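Local coordinates for flavohemoprotein (Vibrio cholerae O1 biovar El Tor, PDB 4EH1), which probably detoxifies nitric oxide to nitrate with O2 and NAD(P)H, this chain being its C-terminal FAD- and NAD(P)H-binding reductase domain, at residues 9-14 / 19-24; 41-46 / 52-57; 58-63 / 67-72; 131-136 / 144-149. All coordinates share one frame; numbering follows the deposited sequence.

In the fold
From the N terminus the chain closes four local loops in series; none nests within or crosses another. Contact 1 pairs strands 4-13 and 18-25 as a hairpin, and contact 2 does the same for strands 39-44 and 53-58 in the same antiparallel sheet. Contact 3 folds the loop after strand 53-58 back onto strand 68-73, which hydrogen-bonds to strand 18-25 of contact 1, while Ile70 packs on Ile42 of contact 2; contacts 2 and 3 both hold FAD. Contact 4 lies in the nucleotide-binding half, packing helix 126-138 on strand 144-150. Ala131 and His134 touch His61, joining contact 4 to contact 3 across the two halves.

Contact 1 of 4, residues 9-14 / 19-24; sequences REKQVE and TSFVLV
Arg9 N gives Val22 O a short hydrogen bond of 2.7 Å, and the next amide, Glu10 N, adds a weak one to the same oxygen. Two residues thus face one, a classic beta bulge. The Arg9 chain runs alongside Val22, with NE 4.0 Å from Val22 CG1, and Val24 CG1 sits at the edge of the guanidinium. NH2 of this group turns back to form a salt bridge with Glu10 OE1 of its own strand.

Glu10 lays its CB against CB and CG2 of Val22, both 3.6 Å away, while its carbonyl takes the Val22 amide. Lys11 points to the opposite face, shared with Val13, Thr19 and Phe21. Its CG stands anti to the backbone N (chi1 -161°) and the chain continues extended, so that it lies beside Phe21 and points the same way, CE 3.6 Å from Phe21 CE1. Lys11 CG also meets Thr19 CG2, and NZ donates hydrogen bonds to the carbonyl oxygens of His90, Leu89 and Val93, three acceptors for a buried charge.

Gln12 pairs with Ser20 through two backbone bonds, of which Ser20 N to Gln12 O is the shorter at 2.6 Å. Val13 CG2 passes obliquely by Thr19 OG1. Glu14, past the strand, bends back at chi2 (-67°) and accepts the Ser20 hydroxyl on the anti lone pair of OE2, 2.8 Å from Ser20 OG, which also bonds to Ser71. A bulged antiparallel hairpin results, within an FAD-binding beta domain of the ferredoxin-NADP+ reductase type.

Contact 2 of 4, residues 41-46 / 52-57; sequences GIEVTP and REIRQY. With FAD (flavin-adenine dinucleotide), chain C.
The Tyr57 ring offers its edge to Ile42, whose CG1 lies 3.6 Å from Tyr57 CD2 as the two side chains cross at about a right angle. FAD C2 also meets the ring at its edge, whereas FAD O2' stands over one face, offset toward the rim. The guanidinium of Arg55 receives FAD O1P and O5' at its edge, with NE 2.8 Å from O1P; further bonds from NH2 to O1P and O1A are weak. The Arg52 guanidinium meets Glu43 at its edge too, with the two planes 77° apart. Arg52 NH1 reaches Glu43 OE1, 3.0 Å away, from above the carboxylate plane in a tilted salt bridge. Both ends have another partner: Glu43 OE1 binds Tyr102 OH, and Arg52 NH1 binds Arg1 O.

The backbones of 41-44 and 53-57 run antiparallel, with hydrogen-bonded pairs Ile42-Arg55 and Val44-Glu53. The bond from Ile42 N to Arg55 O is the straightest, 171° at the hydrogen. In the conformer given, Ile54 CG1 packs beside Glu43 CB, and the Pro46 ring crosses the Glu53 side chain at about a right angle, CD against CG.

Arg55 turns at chi2 (-62°), which brings its head over its own strand: NH1 bonds to Ile54 O, 2.9 Å apart, and NH2 makes a salt bridge to Glu53 OE2. Tyr57 OH shares a hydrogen bond with FAD O4', and FAD O2' donates to Gln56 O. The hairpin thus fixes the flavin's ribityl chain by hydroxyl bonds and presents an Arg55 oriented by Glu53 to the pyrophosphate, whose negative charge it probably helps to balance.

Contact 3 of 4, residues 58-63 / 67-72; sequences SLSHAS and EYRISV. With FAD (flavin-adenine dinucleotide), chain C.
Hydrogen bonds dominate where Ser60 meets Arg69. Ser60 N donates to Arg69 O, 2.8 Å away, and the arginine answers side-on with two nitrogens: NE to Ser60 OG, 3.0 Å, and NH2 to Ser60 O, 2.7 Å, the latter from above the carbonyl plane. The turn at Arg69 chi3 (84°) sets this double grip. Ser60 OG also shares a hydrogen bond with Ser71 OG, itself bonded to Ser20, and a water joins Ala62 O to Glu67 O.

Around the charged group, His61 CD2 sits 3.7 Å above the centre of the Arg69 guanidinium, which meets the imidazole at its edge with the planes 65° apart. Glu161 adds a salt bridge to Arg69 NH2.

Apolar packing is confined to Leu59 CD2, placed 3.6 Å from Tyr68 CD1 and more loosely beside Ile70 CG2.

FAD is gripped from both segments: Ser58 N donates to O4 of the flavin at 3.1 Å, and flavin N3 donates to Ser71 O at 2.9 Å. A donor for O4 beside an acceptor for N3 matches the polar pattern of the isoalloxazine's pyrimidine edge, and so fixes the position and orientation of the ring.

Contact 4 of 4, residues 131-136 / 144-149; sequences AILHTL and VTYLYA
Leu133 pushes its forked end against CD2 and CE2 of Tyr146, obliquely to the ring, a packing that belongs to the beta-alpha-beta unit of strand 117-122, helix 126-138 and strand 144-150 in the parallel sheet of the nucleotide-binding domain. Helix 131-136 lies over strand 144-149 with the axes 11.0 Å apart and running nearly antiparallel, at 160°. Side chains alone bridge that gap, without a hydrogen bond across it.

Two leucines one helical turn apart form the bumps. Leu133 reaches toward the strand between Val144 and Tyr146, the alternate strand residues whose side chains point toward the helix: CD1 leans on the ring at CE2, while CD2 lies near Tyr146 CD2 and more loosely near Val144 CG1, 4.5 Å off. The leucine and tyrosine side chains cross at about a right angle. Tyr146 CG is anti to the backbone N (chi1 -179°), which brings CD2 and CE2 to the Leu133 methyls.

Toward the far end of the pair, Leu136 approaches Val144 obliquely, with one methyl of each in contact. Trp171 touches both Leu133 and Val144, and Leu119 of strand 117-122 and Leu165 of helix 159-169 also pack on Leu133, enclosing this apolar layer. Ala126 and Gln130 of the same helix rest on Tyr146; Ala126, at the start of this helix, probably helps to bind NADP+. The closest approaches are Leu133 CD1 to Tyr146 CE2 at 3.7 Å and Leu136 CD1 to Val144 CG2 at 3.9 Å.

Contact 1 of 4, residues 9-14 / 19-24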
# COMPACT_ATOMS: atom_id res chain seq x y z
N ARG A 9 1.27 6.74 9.11
CA ARG A 9 2.60 7.01 8.54
C ARG A 9 2.82 6.23 7.23
O ARG A 9 3.53 6.67 6.33
CB ARG A 9 3.69 6.63 9.53
CG ARG A 9 5.08 7.13 9.15
CD ARG A 9 6.16 6.82 10.20
NE ARG A 9 6.50 5.40 10.26
CZ ARG A 9 7.31 4.78 9.40
NH1 ARG A 9 7.87 5.46 8.40
NH2 ARG A 9 7.56 3.47 9.54
N GLU A 10 2.19 5.06 7.14
CA GLU A 10 2.41 4.13 6.03
C GLU A 10 1.15 3.35 5.76
O GLU A 10 0.46 2.98 6.71
CB GLU A 10 3.45 3.10 6.42
CG GLU A 10 4.56 3.00 5.46
CD GLU A 10 5.74 3.75 5.96
OE1 GLU A 10 6.36 3.27 6.94
OE2 GLU A 10 6.04 4.83 5.40
N LYS A 11 0.91 3.06 4.48
CA LYS A 11 -0.24 2.30 4.01
C LYS A 11 0.25 1.31 2.95
O LYS A 11 0.44 1.67 1.80
CB LYS A 11 -1.28 3.25 3.42
CG LYS A 11 -2.67 2.67 3.31
CD LYS A 11 -3.70 3.72 2.87
CE LYS A 11 -5.05 3.03 2.61
NZ LYS A 11 -6.06 3.99 2.15
N GLN A 12 0.52 0.08 3.36
CA GLN A 12 1.10 -0.90 2.46
C GLN A 12 0.08 -1.98 2.10
O GLN A 12 -0.65 -2.47 2.95
CB GLN A 12 2.33 -1.58 3.09
CG GLN A 12 3.53 -0.66 3.31
CD GLN A 12 4.43 -0.53 2.08
OE1 GLN A 12 4.74 -1.52 1.40
NE2 GLN A 12 4.85 0.69 1.81
N VAL A 13 0.05 -2.33 0.82
CA VAL A 13 -0.78 -3.42 0.36
C VAL A 13 -0.13 -4.73 0.73
O VAL A 13 1.00 -4.98 0.35
CB VAL A 13 -1.01 -3.36 -1.15
CG1 VAL A 13 -1.89 -4.53 -1.62
CG2 VAL A 13 -1.65 -2.04 -1.50
N GLU A 14 -0.83 -5.56 1.48
CA GLU A 14 -0.30 -6.86 1.83
C GLU A 14 -0.75 -7.96 0.88
O GLU A 14 -0.02 -8.89 0.64
CB GLU A 14 -0.68 -7.24 3.26
CG GLU A 14 -0.23 -6.27 4.31
CD GLU A 14 1.31 -6.23 4.44
OE1 GLU A 14 2.02 -6.97 3.72
OE2 GLU A 14 1.82 -5.45 5.30
N THR A 19 -4.70 -4.58 3.54
CA THR A 19 -3.81 -3.43 3.52
C THR A 19 -3.36 -3.11 4.95
O THR A 19 -4.18 -3.10 5.87
CB THR A 19 -4.51 -2.24 2.84
OG1 THR A 19 -4.53 -2.48 1.42
CG2 THR A 19 -3.77 -0.88 3.13
N SER A 20 -2.06 -2.88 5.15
CA SER A 20 -1.54 -2.54 6.47
C SER A 20 -1.51 -1.01 6.69
O SER A 20 -1.34 -0.25 5.74
CB SER A 20 -0.11 -3.06 6.68
OG SER A 20 -0.07 -4.41 7.05
N PHE A 21 -1.64 -0.59 7.94
CA PHE A 21 -1.49 0.81 8.31
C PHE A 21 -0.50 0.91 9.46
O PHE A 21 -0.69 0.27 10.49
CB PHE A 21 -2.82 1.39 8.81
CG PHE A 21 -3.92 1.39 7.78
CD1 PHE A 21 -4.31 2.57 7.16
CD2 PHE A 21 -4.57 0.19 7.43
CE1 PHE A 21 -5.34 2.57 6.20
CE2 PHE A 21 -5.59 0.19 6.48
CZ PHE A 21 -5.98 1.38 5.87
N VAL A 22 0.52 1.72 9.29
CA VAL A 22 1.43 2.01 10.37
C VAL A 22 1.01 3.34 10.99
O VAL A 22 0.97 4.36 10.32
CB VAL A 22 2.90 2.12 9.87
CG1 VAL A 22 3.83 2.53 11.03
CG2 VAL A 22 3.36 0.81 9.25
N LEU A 23 0.72 3.31 12.29
CA LEU A 23 0.13 4.45 12.95
C LEU A 23 1.04 5.00 14.05
O LEU A 23 1.57 4.26 14.87
CB LEU A 23 -1.19 4.03 13.57
CG LEU A 23 -2.18 3.38 12.60
CD1 LEU A 23 -3.12 2.43 13.32
CD2 LEU A 23 -2.95 4.50 11.93
N VAL A 24 1.17 6.32 14.08
CA VAL A 24 1.94 6.97 15.13
C VAL A 24 1.08 8.00 15.87
O VAL A 24 0.21 8.64 15.27
CB VAL A 24 3.18 7.65 14.56
CG1 VAL A 24 4.07 6.63 13.83
CG2 VAL A 24 2.76 8.72 13.61

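Contact 2 of 4, residues 41-46 / 52-57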
# COMPACT_ATOMS: atom_id res chain seq x y z
N GLY A 41 -8.25 -0.74 19.02
CA GLY A 41 -9.53 -0.34 18.48
C GLY A 41 -9.36 0.83 17.53
O GLY A 41 -8.58 1.76 17.80
N ILE A 42 -10.06 0.80 16.41
CA ILE A 42 -10.06 1.93 15.50
C ILE A 42 -11.47 2.52 15.43
O ILE A 42 -12.45 1.78 15.32
CB ILE A 42 -9.63 1.52 14.08
CG1 ILE A 42 -8.17 1.03 14.07
CG2 ILE A 42 -9.80 2.68 13.10
CD1 ILE A 42 -7.13 2.14 14.28
N GLU A 43 -11.58 3.84 15.47
CA GLU A 43 -12.88 4.49 15.39
C GLU A 43 -12.89 5.56 14.31
O GLU A 43 -12.02 6.43 14.25
CB GLU A 43 -13.26 5.10 16.73
CG GLU A 43 -14.22 6.25 16.67
CD GLU A 43 -14.41 6.89 18.04
OE1 GLU A 43 -14.75 6.16 19.00
OE2 GLU A 43 -14.18 8.12 18.18
N VAL A 44 -13.90 5.49 13.45
CA VAL A 44 -14.02 6.47 12.38
C VAL A 44 -15.46 6.82 12.19
O VAL A 44 -16.34 6.24 12.83
CB VAL A 44 -13.51 5.90 11.04
CG1 VAL A 44 -11.97 5.82 11.05
CG2 VAL A 44 -14.12 4.53 10.77
N THR A 45 -15.69 7.78 11.30
CA THR A 45 -17.02 8.24 10.93
C THR A 45 -17.09 8.14 9.42
O THR A 45 -16.53 8.98 8.70
CB THR A 45 -17.23 9.69 11.33
OG1 THR A 45 -17.03 9.80 12.74
CG2 THR A 45 -18.65 10.15 10.97
N PRO A 46 -17.74 7.09 8.92
CA PRO A 46 -17.78 6.85 7.47
C PRO A 46 -18.53 7.93 6.68
O PRO A 46 -19.28 8.71 7.28
CB PRO A 46 -18.47 5.48 7.38
CG PRO A 46 -18.09 4.80 8.71
CD PRO A 46 -18.19 5.93 9.71
N ARG A 52 -20.26 7.46 14.58
CA ARG A 52 -18.96 6.82 14.63
C ARG A 52 -19.11 5.29 14.72
O ARG A 52 -20.12 4.77 15.22
CB ARG A 52 -18.16 7.34 15.82
CG ARG A 52 -18.86 7.14 17.12
CD ARG A 52 -17.91 7.27 18.30
NE ARG A 52 -18.65 7.35 19.56
CZ ARG A 52 -18.08 7.45 20.76
NH1 ARG A 52 -16.76 7.48 20.86
NH2 ARG A 52 -18.83 7.53 21.85
N GLU A 53 -18.10 4.59 14.24
CA GLU A 53 -18.07 3.14 14.30
C GLU A 53 -16.71 2.72 14.85
O GLU A 53 -15.68 3.28 14.50
CB GLU A 53 -18.23 2.57 12.90
CG GLU A 53 -19.53 2.94 12.18
CD GLU A 53 -20.75 2.19 12.71
OE1 GLU A 53 -21.88 2.70 12.53
OE2 GLU A 53 -20.60 1.09 13.31
N ILE A 54 -16.73 1.70 15.71
CA ILE A 54 -15.53 1.20 16.35
C ILE A 54 -15.34 -0.29 16.03
O ILE A 54 -16.30 -1.07 16.12
CB ILE A 54 -15.60 1.42 17.88
CG1 ILE A 54 -15.75 2.91 18.20
CG2 ILE A 54 -14.34 0.88 18.54
CD1 ILE A 54 -16.30 3.26 19.60
N ARG A 55 -14.12 -0.65 15.65
CA ARG A 55 -13.75 -2.02 15.33
C ARG A 55 -12.40 -2.39 15.96
O ARG A 55 -11.47 -1.56 16.04
CB ARG A 55 -13.58 -2.19 13.81
CG ARG A 55 -14.85 -1.85 12.99
CD ARG A 55 -16.08 -2.73 13.30
NE ARG A 55 -17.21 -2.38 12.42
CZ ARG A 55 -18.26 -1.67 12.81
NH1 ARG A 55 -18.35 -1.24 14.06
NH2 ARG A 55 -19.23 -1.39 11.94
N GLN A 56 -12.30 -3.65 16.36
CA GLN A 56 -11.03 -4.24 16.79
C GLN A 56 -10.14 -4.55 15.60
O GLN A 56 -10.61 -5.13 14.60
CB GLN A 56 -11.30 -5.54 17.58
CG GLN A 56 -12.26 -5.39 18.73
CD GLN A 56 -13.68 -5.80 18.37
OE1 GLN A 56 -14.23 -5.39 17.34
NE2 GLN A 56 -14.27 -6.64 19.19
N TYR A 57 -8.87 -4.15 15.68
CA TYR A 57 -7.86 -4.63 14.71
C TYR A 57 -6.60 -5.08 15.43
O TYR A 57 -6.10 -4.39 16.33
CB TYR A 57 -7.53 -3.59 13.63
CG TYR A 57 -8.70 -3.32 12.75
CD1 TYR A 57 -9.15 -4.29 11.85
CD2 TYR A 57 -9.41 -2.13 12.86
CE1 TYR A 57 -10.28 -4.07 11.05
CE2 TYR A 57 -10.53 -1.91 12.09
CZ TYR A 57 -10.96 -2.88 11.18
OH TYR A 57 -12.08 -2.65 10.41
PA FAD C . -19.36 -4.25 8.96
O1A FAD C . -19.39 -4.32 10.39
O2A FAD C . -19.93 -3.16 8.25
O5B FAD C . -20.08 -5.51 8.44
C5B FAD C . -20.02 -6.72 9.14
C4B FAD C . -20.64 -7.89 8.40
O4B FAD C . -22.05 -7.81 8.38
C3B FAD C . -20.18 -7.87 6.97
O3B FAD C . -20.05 -9.20 6.53
C2B FAD C . -21.32 -7.23 6.24
O2B FAD C . -21.34 -7.76 4.95
C1B FAD C . -22.51 -7.60 7.07
N9A FAD C . -23.47 -6.50 7.06
C8A FAD C . -23.20 -5.22 7.27
N7A FAD C . -24.30 -4.48 7.16
C5A FAD C . -25.29 -5.29 6.88
C6A FAD C . -26.72 -5.13 6.63
N6A FAD C . -27.31 -3.93 6.67
N1A FAD C . -27.39 -6.24 6.34
C2A FAD C . -26.81 -7.42 6.30
N3A FAD C . -25.53 -7.63 6.52
C4A FAD C . -24.73 -6.62 6.80
N1 FAD C . -10.21 -7.44 11.04
C2 FAD C . -9.11 -7.23 10.33
O2 FAD C . -9.22 -6.89 9.18
N3 FAD C . -7.88 -7.36 10.82
C4 FAD C . -7.66 -7.70 12.05
O4 FAD C . -6.53 -7.79 12.43
C4X FAD C . -8.83 -7.97 12.90
N5 FAD C . -8.70 -8.34 14.15
C5X FAD C . -9.76 -8.59 14.89
C6 FAD C . -9.57 -8.97 16.18
C7 FAD C . -10.64 -9.24 16.98
C7M FAD C . -10.44 -9.66 18.39
C8 FAD C . -11.99 -9.10 16.46
C8M FAD C . -13.13 -9.40 17.36
C9 FAD C . -12.19 -8.72 15.16
C9A FAD C . -11.12 -8.46 14.36
N10 FAD C . -11.29 -8.07 13.04
C10 FAD C . -10.15 -7.82 12.29
C1' FAD C . -12.63 -7.89 12.49
C2' FAD C . -12.96 -6.40 12.41
O2' FAD C . -13.01 -5.77 13.67
C3' FAD C . -14.28 -6.03 11.77
O3' FAD C . -15.34 -6.76 12.34
C4' FAD C . -14.30 -6.10 10.26
O4' FAD C . -13.26 -5.29 9.76
C5' FAD C . -15.63 -5.71 9.63
O5' FAD C . -16.03 -4.39 9.89
P FAD C . -16.71 -3.48 8.86
O1P FAD C . -17.13 -2.32 9.58
O2P FAD C . -15.84 -3.32 7.76
O3P FAD C . -17.91 -4.35 8.43

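Contact 3 of 4, residues 58-63 / 67-72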
# COMPACT_ATOMS: atom_id res chain seq x y z
N SER A 58 -6.09 -6.24 15.03
CA SER A 58 -4.97 -6.88 15.68
C SER A 58 -3.69 -6.17 15.33
O SER A 58 -3.49 -5.77 14.19
CB SER A 58 -4.85 -8.32 15.19
OG SER A 58 -5.98 -9.10 15.53
N LEU A 59 -2.79 -6.03 16.30
CA LEU A 59 -1.45 -5.55 15.99
C LEU A 59 -0.72 -6.63 15.15
O LEU A 59 -0.81 -7.81 15.45
CB LEU A 59 -0.71 -5.20 17.27
CG LEU A 59 -1.50 -4.05 17.91
CD1 LEU A 59 -1.47 -4.14 19.39
CD2 LEU A 59 -1.01 -2.72 17.42
N SER A 60 -0.04 -6.24 14.06
CA SER A 60 0.61 -7.24 13.20
C SER A 60 2.12 -7.09 13.12
O SER A 60 2.76 -7.63 12.20
CB SER A 60 0.07 -7.17 11.78
OG SER A 60 0.28 -5.87 11.26
N HIS A 61 2.67 -6.30 14.04
CA HIS A 61 4.12 -6.28 14.25
C HIS A 61 4.43 -6.41 15.75
O HIS A 61 3.53 -6.32 16.58
CB HIS A 61 4.74 -5.00 13.65
CG HIS A 61 6.08 -5.24 13.02
ND1 HIS A 61 7.19 -5.58 13.76
CD2 HIS A 61 6.47 -5.23 11.71
CE1 HIS A 61 8.22 -5.75 12.94
NE2 HIS A 61 7.80 -5.55 11.69
N ALA A 62 5.70 -6.64 16.09
CA ALA A 62 6.18 -6.66 17.48
C ALA A 62 6.06 -5.28 18.17
O ALA A 62 6.18 -4.24 17.53
CB ALA A 62 7.64 -7.11 17.52
N SER A 63 5.85 -5.28 19.48
CA SER A 63 5.77 -4.03 20.23
C SER A 63 7.15 -3.34 20.29
O SER A 63 8.18 -4.00 20.49
CB SER A 63 5.27 -4.33 21.64
OG SER A 63 5.05 -3.13 22.34
N GLU A 67 5.40 2.89 17.42
CA GLU A 67 4.31 2.90 16.45
C GLU A 67 3.58 1.57 16.41
O GLU A 67 4.10 0.56 16.88
CB GLU A 67 4.85 3.20 15.07
CG GLU A 67 5.75 2.12 14.58
CD GLU A 67 6.55 2.51 13.37
OE1 GLU A 67 6.79 3.73 13.18
OE2 GLU A 67 6.95 1.60 12.60
N TYR A 68 2.38 1.59 15.85
CA TYR A 68 1.59 0.38 15.72
C TYR A 68 1.40 0.05 14.24
O TYR A 68 1.24 0.94 13.40
CB TYR A 68 0.21 0.60 16.35
CG TYR A 68 0.17 0.74 17.87
CD1 TYR A 68 0.97 -0.05 18.69
CD2 TYR A 68 -0.68 1.65 18.46
CE1 TYR A 68 0.92 0.07 20.09
CE2 TYR A 68 -0.74 1.79 19.85
CZ TYR A 68 0.05 0.99 20.66
OH TYR A 68 -0.02 1.14 22.02
N ARG A 69 1.41 -1.23 13.90
CA ARG A 69 0.92 -1.64 12.60
C ARG A 69 -0.33 -2.54 12.76
O ARG A 69 -0.34 -3.49 13.58
CB ARG A 69 2.00 -2.37 11.79
CG ARG A 69 1.52 -2.81 10.38
CD ARG A 69 2.64 -3.46 9.59
NE ARG A 69 2.76 -4.87 9.93
CZ ARG A 69 3.63 -5.69 9.35
NH1 ARG A 69 4.46 -5.24 8.41
NH2 ARG A 69 3.67 -6.97 9.70
N ILE A 70 -1.37 -2.22 12.00
CA ILE A 70 -2.52 -3.12 11.89
C ILE A 70 -2.71 -3.48 10.42
O ILE A 70 -2.21 -2.79 9.53
CB ILE A 70 -3.81 -2.47 12.37
CG1 ILE A 70 -4.07 -1.21 11.56
CG2 ILE A 70 -3.79 -2.19 13.92
CD1 ILE A 70 -5.50 -0.65 11.81
N SER A 71 -3.45 -4.56 10.17
CA SER A 71 -3.64 -5.06 8.81
C SER A 71 -5.11 -5.43 8.62
O SER A 71 -5.64 -6.32 9.32
CB SER A 71 -2.76 -6.29 8.56
OG SER A 71 -1.41 -6.02 8.93
N VAL A 72 -5.72 -4.78 7.65
CA VAL A 72 -7.15 -4.66 7.57
C VAL A 72 -7.70 -5.29 6.28
O VAL A 72 -7.33 -4.90 5.17
CB VAL A 72 -7.54 -3.17 7.63
CG1 VAL A 72 -9.01 -3.00 7.34
CG2 VAL A 72 -7.09 -2.53 8.99
PA FAD C . -19.36 -4.25 8.96
O1A FAD C . -19.39 -4.32 10.39
O2A FAD C . -19.93 -3.16 8.25
O5B FAD C . -20.08 -5.51 8.44
C5B FAD C . -20.02 -6.72 9.14
C4B FAD C . -20.64 -7.89 8.40
O4B FAD C . -22.05 -7.81 8.38
C3B FAD C . -20.18 -7.87 6.97
O3B FAD C . -20.05 -9.20 6.53
C2B FAD C . -21.32 -7.23 6.24
O2B FAD C . -21.34 -7.76 4.95
C1B FAD C . -22.51 -7.60 7.07
N9A FAD C . -23.47 -6.50 7.06
C8A FAD C . -23.20 -5.22 7.27
N7A FAD C . -24.30 -4.48 7.16
C5A FAD C . -25.29 -5.29 6.88
C6A FAD C . -26.72 -5.13 6.63
N6A FAD C . -27.31 -3.93 6.67
N1A FAD C . -27.39 -6.24 6.34
C2A FAD C . -26.81 -7.42 6.30
N3A FAD C . -25.53 -7.63 6.52
C4A FAD C . -24.73 -6.62 6.80
N1 FAD C . -10.21 -7.44 11.04
C2 FAD C . -9.11 -7.23 10.33
O2 FAD C . -9.22 -6.89 9.18
N3 FAD C . -7.88 -7.36 10.82
C4 FAD C . -7.66 -7.70 12.05
O4 FAD C . -6.53 -7.79 12.43
C4X FAD C . -8.83 -7.97 12.90
N5 FAD C . -8.70 -8.34 14.15
C5X FAD C . -9.76 -8.59 14.89
C6 FAD C . -9.57 -8.97 16.18
C7 FAD C . -10.64 -9.24 16.98
C7M FAD C . -10.44 -9.66 18.39
C8 FAD C . -11.99 -9.10 16.46
C8M FAD C . -13.13 -9.40 17.36
C9 FAD C . -12.19 -8.72 15.16
C9A FAD C . -11.12 -8.46 14.36
N10 FAD C . -11.29 -8.07 13.04
C10 FAD C . -10.15 -7.82 12.29
C1' FAD C . -12.63 -7.89 12.49
C2' FAD C . -12.96 -6.40 12.41
O2' FAD C . -13.01 -5.77 13.67
C3' FAD C . -14.28 -6.03 11.77
O3' FAD C . -15.34 -6.76 12.34
C4' FAD C . -14.30 -6.10 10.26
O4' FAD C . -13.26 -5.29 9.76
C5' FAD C . -15.63 -5.71 9.63
O5' FAD C . -16.03 -4.39 9.89
P FAD C . -16.71 -3.48 8.86
O1P FAD C . -17.13 -2.32 9.58
O2P FAD C . -15.84 -3.32 7.76
O3P FAD C . -17.91 -4.35 8.43
O HOH W 1 4.90 -2.01 15.76

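Contact 4 of 4, residues 131-136 / 144-149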
# COMPACT_ATOMS: atom_id res chain seq x y z
N ALA A 131 2.45 -10.54 14.44
CA ALA A 131 3.02 -9.89 15.62
C ALA A 131 3.82 -10.93 16.38
O ALA A 131 4.90 -10.66 16.86
CB ALA A 131 1.92 -9.25 16.52
N ILE A 132 3.28 -12.14 16.46
CA ILE A 132 3.94 -13.21 17.19
C ILE A 132 5.24 -13.64 16.50
O ILE A 132 6.27 -13.73 17.14
CB ILE A 132 3.01 -14.40 17.43
CG1 ILE A 132 1.81 -13.96 18.29
CG2 ILE A 132 3.78 -15.56 18.10
CD1 ILE A 132 0.78 -15.07 18.57
N LEU A 133 5.18 -13.89 15.18
CA LEU A 133 6.40 -14.16 14.44
C LEU A 133 7.48 -13.12 14.69
O LEU A 133 8.62 -13.47 14.95
CB LEU A 133 6.15 -14.17 12.95
CG LEU A 133 5.44 -15.37 12.35
CD1 LEU A 133 5.19 -15.11 10.85
CD2 LEU A 133 6.25 -16.66 12.59
N HIS A 134 7.13 -11.85 14.55
CA HIS A 134 8.14 -10.81 14.73
C HIS A 134 8.74 -10.79 16.13
O HIS A 134 9.95 -10.57 16.30
CB HIS A 134 7.63 -9.43 14.34
CG HIS A 134 7.61 -9.19 12.87
ND1 HIS A 134 8.76 -9.10 12.11
CD2 HIS A 134 6.58 -9.00 12.00
CE1 HIS A 134 8.45 -8.87 10.85
NE2 HIS A 134 7.13 -8.82 10.76
N THR A 135 7.90 -11.05 17.13
CA THR A 135 8.36 -11.09 18.54
C THR A 135 9.30 -12.27 18.76
O THR A 135 10.34 -12.12 19.39
CB THR A 135 7.17 -11.22 19.54
OG1 THR A 135 6.26 -10.15 19.30
CG2 THR A 135 7.68 -11.12 20.99
N LEU A 136 8.95 -13.43 18.22
CA LEU A 136 9.77 -14.62 18.41
C LEU A 136 11.09 -14.48 17.66
O LEU A 136 12.08 -15.03 18.07
CB LEU A 136 9.02 -15.88 17.94
CG LEU A 136 7.74 -16.18 18.74
CD1 LEU A 136 7.06 -17.47 18.24
CD2 LEU A 136 7.99 -16.31 20.23
N VAL A 144 9.87 -23.13 15.81
CA VAL A 144 8.61 -22.50 15.38
C VAL A 144 8.12 -23.07 14.03
O VAL A 144 8.88 -23.17 13.07
CB VAL A 144 8.74 -20.95 15.29
CG1 VAL A 144 7.39 -20.32 14.88
CG2 VAL A 144 9.20 -20.35 16.63
N THR A 145 6.84 -23.46 14.00
CA THR A 145 6.18 -23.90 12.77
C THR A 145 5.01 -22.95 12.43
O THR A 145 4.14 -22.67 13.27
CB THR A 145 5.64 -25.34 12.89
OG1 THR A 145 6.71 -26.23 13.21
CG2 THR A 145 5.02 -25.81 11.56
N TYR A 146 4.97 -22.47 11.20
CA TYR A 146 3.92 -21.58 10.77
C TYR A 146 3.03 -22.28 9.72
O TYR A 146 3.50 -22.67 8.65
CB TYR A 146 4.57 -20.36 10.18
CG TYR A 146 3.64 -19.27 9.68
CD1 TYR A 146 3.32 -19.17 8.33
CD2 TYR A 146 3.14 -18.31 10.56
CE1 TYR A 146 2.50 -18.17 7.86
CE2 TYR A 146 2.31 -17.29 10.10
CZ TYR A 146 2.00 -17.23 8.74
OH TYR A 146 1.19 -16.23 8.26
N LEU A 147 1.75 -22.45 10.01
CA LEU A 147 0.84 -23.12 9.07
C LEU A 147 -0.23 -22.11 8.65
O LEU A 147 -0.91 -21.53 9.51
CB LEU A 147 0.20 -24.36 9.70
CG LEU A 147 1.13 -25.40 10.37
CD1 LEU A 147 0.32 -26.50 11.03
CD2 LEU A 147 2.10 -26.03 9.40
N TYR A 148 -0.37 -21.91 7.35
CA TYR A 148 -1.20 -20.83 6.81
C TYR A 148 -2.09 -21.33 5.65
O TYR A 148 -1.61 -22.04 4.75
CB TYR A 148 -0.33 -19.65 6.33
CG TYR A 148 -1.16 -18.45 5.89
CD1 TYR A 148 -2.05 -17.84 6.77
CD2 TYR A 148 -1.09 -17.95 4.59
CE1 TYR A 148 -2.85 -16.75 6.38
CE2 TYR A 148 -1.90 -16.86 4.17
CZ TYR A 148 -2.75 -16.26 5.08
OH TYR A 148 -3.52 -15.18 4.72
N ALA A 149 -3.37 -20.96 5.68
CA ALA A 149 -4.29 -21.29 4.59
C ALA A 149 -4.91 -20.01 4.02
O ALA A 149 -5.37 -19.15 4.76
CB ALA A 149 -5.39 -22.25 5.07